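Local coordinates for protein kunitz-type conkunitzin-S1 (Conus striatus, PDB 6Q6C) that blocks voltage-activated potassium channels of the Shaker family as a secreted cone-snail neurotoxin built on a single Kunitz domain, at residues Ala19-Ile23 with Arg34-Thr38; Arg3-Cys7 with Thr56-Thr60. The protein carries 1 engineered substitution. All blocks are in the same frame, centred on the assembly; numbering follows the deposited sequence. Where two conformers were deposited one is given.

Contact 1. Residues Ala19-Ile23 with Arg34-Thr38; sequences AEKRI and RFDYT. With NO3 (nitrate ion), chain E.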
loop_
_atom_site.group_PDB
_atom_site.type_symbol
_atom_site.label_atom_id
_atom_site.label_comp_id
_atom_site.label_asym_id
_atom_site.label_seq_id
_atom_site.Cartn_x
_atom_site.Cartn_y
_atom_site.Cartn_z
ATOM N N ALA A 19 -1.978 7.018 -13.234
ATOM C CA ALA A 19 -2.911 7.347 -12.137
ATOM C C ALA A 19 -3.698 6.075 -11.862
ATOM O O ALA A 19 -4.721 5.816 -12.496
ATOM C CB ALA A 19 -3.797 8.524 -12.527
ATOM N N GLU A 20 -3.173 5.305 -10.945
ATOM C CA GLU A 20 -3.638 3.940 -10.683
ATOM C C GLU A 20 -4.157 3.788 -9.258
ATOM O O GLU A 20 -3.662 4.453 -8.336
ATOM C CB GLU A 20 -2.474 2.971 -10.860
ATOM C CG GLU A 20 -2.043 2.942 -12.280
ATOM C CD GLU A 20 -0.919 1.988 -12.615
ATOM O OE1 GLU A 20 -0.655 1.838 -13.812
ATOM O OE2 GLU A 20 -0.161 1.591 -11.711
ATOM N N LYS A 21 -5.172 2.970 -9.113
ATOM C CA LYS A 21 -5.778 2.666 -7.788
ATOM C C LYS A 21 -4.919 1.591 -7.121
ATOM O O LYS A 21 -4.734 0.503 -7.702
ATOM C CB LYS A 21 -7.205 2.159 -7.972
ATOM C CG LYS A 21 -8.122 3.193 -8.598
ATOM C CD LYS A 21 -9.550 2.793 -8.766
ATOM C CE LYS A 21 -10.374 3.948 -9.284
ATOM N NZ LYS A 21 -11.812 3.602 -9.233
ATOM N N ARG A 22 -4.457 1.868 -5.941
ATOM C CA ARG A 22 -3.764 0.892 -5.113
ATOM C C ARG A 22 -4.280 1.025 -3.676
ATOM O O ARG A 22 -4.985 1.945 -3.314
ATOM C CB ARG A 22 -2.256 1.103 -5.172
ATOM C CG ARG A 22 -1.656 0.782 -6.524
ATOM C CD ARG A 22 -1.651 -0.689 -6.938
ATOM N NE ARG A 22 -0.963 -0.915 -8.241
ATOM C CZ ARG A 22 -1.438 -0.754 -9.412
ATOM N NH1 ARG A 22 -2.769 -0.487 -9.616
ATOM N NH2 ARG A 22 -0.490 -0.875 -10.352
ATOM N N ILE A 23 -3.832 0.113 -2.868
ATOM C CA ILE A 23 -4.164 -0.017 -1.429
ATOM C C ILE A 23 -2.864 -0.027 -0.628
ATOM O O ILE A 23 -1.892 -0.665 -1.076
ATOM C CB ILE A 23 -4.970 -1.319 -1.219
ATOM C CG1 ILE A 23 -6.224 -1.423 -2.096
ATOM C CG2 ILE A 23 -5.305 -1.448 0.256
ATOM C CD1 ILE A 23 -7.225 -0.373 -1.851
ATOM N N ARG A 34 -7.041 3.485 0.498
ATOM C CA ARG A 34 -6.845 3.711 -0.941
ATOM C C ARG A 34 -5.827 4.824 -1.170
ATOM O O ARG A 34 -5.866 5.882 -0.502
ATOM C CB ARG A 34 -8.158 4.087 -1.617
ATOM C CG ARG A 34 -9.160 2.944 -1.684
ATOM C CD ARG A 34 -10.467 3.507 -2.220
ATOM N NE ARG A 34 -11.145 4.333 -1.229
ATOM C CZ ARG A 34 -11.408 5.624 -1.366
ATOM N NH1 ARG A 34 -12.009 6.285 -0.390
ATOM N NH2 ARG A 34 -11.124 6.233 -2.501
ATOM N N PHE A 35 -5.024 4.665 -2.201
ATOM C CA PHE A 35 -4.144 5.732 -2.645
ATOM C C PHE A 35 -3.931 5.654 -4.159
ATOM O O PHE A 35 -4.300 4.675 -4.804
ATOM C CB PHE A 35 -2.826 5.803 -1.887
ATOM C CG PHE A 35 -1.812 4.793 -2.298
ATOM C CD1 PHE A 35 -1.936 3.445 -1.979
ATOM C CD2 PHE A 35 -0.648 5.210 -2.881
ATOM C CE1 PHE A 35 -0.926 2.562 -2.311
ATOM C CE2 PHE A 35 0.386 4.336 -3.181
ATOM C CZ PHE A 35 0.229 3.004 -2.915
ATOM N N ASP A 36 -3.429 6.767 -4.669
ATOM C CA ASP A 36 -3.125 6.907 -6.100
ATOM C C ASP A 36 -1.639 6.652 -6.310
ATOM O O ASP A 36 -0.785 7.280 -5.648
ATOM C CB ASP A 36 -3.434 8.301 -6.621
ATOM C CG ASP A 36 -2.898 8.543 -8.034
ATOM O OD1 ASP A 36 -3.420 7.993 -8.941
ATOM O OD2 ASP A 36 -2.074 9.468 -8.242
ATOM N N TYR A 37 -1.358 5.740 -7.250
ATOM C CA TYR A 37 0.021 5.359 -7.572
ATOM C C TYR A 37 0.319 5.695 -9.023
ATOM O O TYR A 37 -0.584 5.515 -9.895
ATOM C CB TYR A 37 0.146 3.864 -7.311
ATOM C CG TYR A 37 1.512 3.257 -7.588
ATOM C CD1 TYR A 37 2.644 3.769 -6.971
ATOM C CD2 TYR A 37 1.704 2.225 -8.505
ATOM C CE1 TYR A 37 3.900 3.258 -7.233
ATOM C CE2 TYR A 37 2.963 1.668 -8.741
ATOM C CZ TYR A 37 4.080 2.200 -8.129
ATOM O OH TYR A 37 5.322 1.680 -8.365
ATOM N N THR A 38 1.534 6.163 -9.241
ATOM C CA THR A 38 1.944 6.598 -10.590
ATOM C C THR A 38 2.538 5.506 -11.435
ATOM O O THR A 38 2.932 5.803 -12.594
ATOM C CB THR A 38 2.895 7.777 -10.516
ATOM O OG1 THR A 38 4.102 7.274 -9.910
ATOM C CG2 THR A 38 2.315 8.970 -9.803
HETATM N N NO3 E . 4.453 -1.511 -8.731
HETATM O O1 NO3 E . 5.496 -0.554 -9.458
HETATM O O2 NO3 E . 2.899 -1.905 -9.503
HETATM O O3 NO3 E . 4.100 -1.388 -7.205
#

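Contact 2. Residues Arg3-Cys7 with Thr56-Thr60; sequences RPSLC and TCLYT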
loop_
_atom_site.group_PDB
_atom_site.type_symbol
_atom_site.label_atom_id
_atom_site.label_comp_id
_atom_site.label_asym_id
_atom_site.label_seq_id
_atom_site.Cartn_x
_atom_site.Cartn_y
_atom_site.Cartn_z
ATOM N N ARG A 3 3.995 -8.314 12.111
ATOM C CA ARG A 3 3.659 -7.846 10.729
ATOM C C ARG A 3 4.951 -7.706 9.948
ATOM O O ARG A 3 5.951 -7.276 10.512
ATOM C CB ARG A 3 3.004 -6.450 10.715
ATOM C CG ARG A 3 1.680 -6.357 11.448
ATOM C CD ARG A 3 0.964 -5.062 11.191
ATOM N NE ARG A 3 -0.412 -5.094 11.680
ATOM C CZ ARG A 3 -0.763 -5.118 12.958
ATOM N NH1 ARG A 3 0.161 -5.193 13.903
ATOM N NH2 ARG A 3 -2.040 -5.114 13.293
ATOM N N PRO A 4 4.984 -8.021 8.636
ATOM C CA PRO A 4 6.139 -7.675 7.816
ATOM C C PRO A 4 6.522 -6.189 7.910
ATOM O O PRO A 4 5.618 -5.345 8.015
ATOM C CB PRO A 4 5.631 -8.001 6.400
ATOM C CG PRO A 4 4.552 -9.071 6.583
ATOM C CD PRO A 4 3.933 -8.748 7.919
ATOM N N SER A 5 7.813 -5.861 7.872
ATOM C CA SER A 5 8.303 -4.458 7.964
ATOM C C SER A 5 7.741 -3.603 6.812
ATOM O O SER A 5 7.534 -2.389 7.036
ATOM C CB SER A 5 9.788 -4.402 7.979
ATOM O OG SER A 5 10.325 -4.921 6.766
ATOM N N LEU A 6 7.351 -4.192 5.669
ATOM C CA LEU A 6 6.799 -3.360 4.580
ATOM C C LEU A 6 5.494 -2.683 5.034
ATOM O O LEU A 6 5.154 -1.648 4.512
ATOM C CB LEU A 6 6.582 -4.215 3.329
ATOM C CG LEU A 6 5.505 -5.281 3.453
ATOM C CD1 LEU A 6 4.139 -4.781 3.041
ATOM C CD2 LEU A 6 5.901 -6.449 2.602
ATOM N N CYS A 7 4.802 -3.256 6.008
ATOM C CA CYS A 7 3.490 -2.744 6.438
ATOM C C CYS A 7 3.634 -1.380 7.120
ATOM O O CYS A 7 2.613 -0.659 7.199
ATOM C CB CYS A 7 2.820 -3.717 7.392
ATOM S SG CYS A 7 2.559 -5.350 6.621
ATOM N N THR A 56 -1.735 -9.701 4.239
ATOM C CA THR A 56 -0.291 -9.457 4.473
ATOM C C THR A 56 -0.050 -8.682 5.765
ATOM O O THR A 56 0.933 -8.996 6.484
ATOM C CB THR A 56 0.334 -8.719 3.292
ATOM O OG1 THR A 56 0.136 -9.485 2.121
ATOM C CG2 THR A 56 1.798 -8.434 3.483
ATOM N N CYS A 57 -0.853 -7.679 6.055
ATOM C CA CYS A 57 -0.544 -6.670 7.077
ATOM C C CYS A 57 -1.508 -6.675 8.266
ATOM O O CYS A 57 -1.069 -6.334 9.304
ATOM C CB CYS A 57 -0.501 -5.261 6.501
ATOM S SG CYS A 57 0.870 -5.037 5.347
ATOM N N LEU A 58 -2.782 -6.999 8.098
ATOM C CA LEU A 58 -3.750 -6.820 9.187
ATOM C C LEU A 58 -3.844 -8.132 9.958
ATOM O O LEU A 58 -3.838 -8.105 11.163
ATOM C CB LEU A 58 -5.078 -6.417 8.572
ATOM C CG LEU A 58 -6.159 -6.036 9.555
ATOM C CD1 LEU A 58 -5.693 -4.994 10.589
ATOM C CD2 LEU A 58 -7.376 -5.560 8.784
ATOM N N TYR A 59 -3.919 -9.260 9.268
ATOM C CA TYR A 59 -4.179 -10.601 9.852
ATOM C C TYR A 59 -2.895 -11.412 9.813
ATOM O O TYR A 59 -2.821 -12.396 9.055
ATOM C CB TYR A 59 -5.326 -11.264 9.081
ATOM C CG TYR A 59 -6.590 -10.460 9.157
ATOM C CD1 TYR A 59 -7.234 -10.307 10.387
ATOM C CD2 TYR A 59 -7.136 -9.819 8.063
ATOM C CE1 TYR A 59 -8.356 -9.516 10.522
ATOM C CE2 TYR A 59 -8.277 -9.043 8.175
ATOM C CZ TYR A 59 -8.926 -8.931 9.404
ATOM O OH TYR A 59 -10.031 -8.116 9.597
ATOM N N THR A 60 -1.890 -10.922 10.527
ATOM C CA THR A 60 -0.582 -11.588 10.784
ATOM C C THR A 60 -0.568 -12.185 12.200
ATOM O O THR A 60 -1.129 -13.247 12.474
ATOM C CB THR A 60 0.573 -10.589 10.685
ATOM O OG1 THR A 60 0.428 -9.778 11.861
ATOM C CG2 THR A 60 0.583 -9.810 9.382
#

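Contact 1. Residues Ala19-Ile23 with Arg34-Thr38
The end of the antiparallel beta hairpin where strand 20-26 begins and strand 31-37 ends is held by the pairs E20 with Y37 and R22 with F35. Both are hydrogen-bonded pairs: E20 N reaches Y37 O at 2.8 Å, Y37 N returns to E20 O, and R22 N to F35 O (3.0 Å) and F35 N to R22 O repeat the pattern. The short strand axes run at 136°, well off 180°, as expected of a strongly twisted hairpin.

R22 does most of the side-chain work. A bend at chi2 (-69°) turns its chain toward Y37, the two side chains crossing at a slant, with R22 CG 3.7 Å from Y37 CB and the guanidinium and phenol planes 52° apart. In the Kunitz fold this hairpin, strands 20-26 and 31-37, is the central sheet, and E20, R22, F35 and Y37 share one of its faces. There E20 OE2 forms a salt bridge to R22 NH2 at 2.8 Å, while R22 NH1 donates to K21 O at 2.9 Å from above the carbonyl plane; the two bonds fix the rotation of the guanidinium. N46 packs against R22, F35 and Y37.

F35 CE1 lies 3.5 Å from R22 CB, and the carbonyl of I23 comes to the edge of its ring. On the opposite face I23 leans on T50 and C53 of helix 50-58. A nitrate, probably from the crystallisation liquor, sits at the edge of the Y37 ring; its very short approach to Y37 OH makes its exact placement doubtful.

Contact 2. Residues Arg3-Cys7 with Thr56-Thr60
C7 and C57 both set SG anti to the carbonyl carbon and beside the backbone N (chi1 -60° and -66°), and from these similar starts the two sulfurs meet. The C7 SG to C57 SG bond is 2.1 Å long, and its chi3 of -84° gives the disulfide a left-handed twist. L6 lies next to it, with L6 CD1 4.0 Å from C57 SG. Y25 of strand 20-26 touches both cysteines, and F47 also packs against C57, L6 and T56, so aromatic side chains cover part of the buried bridge.

This is the terminal disulfide of the Kunitz fold, which pins the N-terminal 3-10 turn to the C-terminal helix. The 3-10 turn is closed by C7 N to P4 O at 3.0 Å.

Before the turn, R3 and P4 lie along the end of helix 50-58. The R3 chain is extended from CG to NE, carrying R3 NE to 2.8 Å from C57 O. The acceptor lies near the guanidinium plane, at its edge, but the N-H points well off the oxygen, so the hydrogen bond is weak. R3 CD also lies close, 3.1 Å from C57 O. P4 fills the next position: its CD sits 3.3 Å from T56 O, and P4 CD comes to 3.8 Å from T60 CG2, the two side chains reaching toward each other. The T56 methyl, CG2, stands 4.2 Å from P4 CG, while T56 OG1 is hydrogen-bonded to D52 O within the helix. R3 crosses T60 at about a right angle.

From the N terminus the chain first supplies residues 3-7, one half of contact 2, then runs through a long loop into strand 20-26. Contact 1 closes the short hairpin loop when strand 31-37 returns beside the first strand, with 10 residues between its segments. Helix 50-58 follows, and its end completes contact 2 across 48 intervening residues. Contact 1 is therefore nested inside contact 2, without crossing. The two do not touch: their centres are 19 Å apart, on opposite sides of the chain's centre. One joins the strands of the hairpin, the other ties both termini together; strand 20-26 connects them, through I23 and Y25.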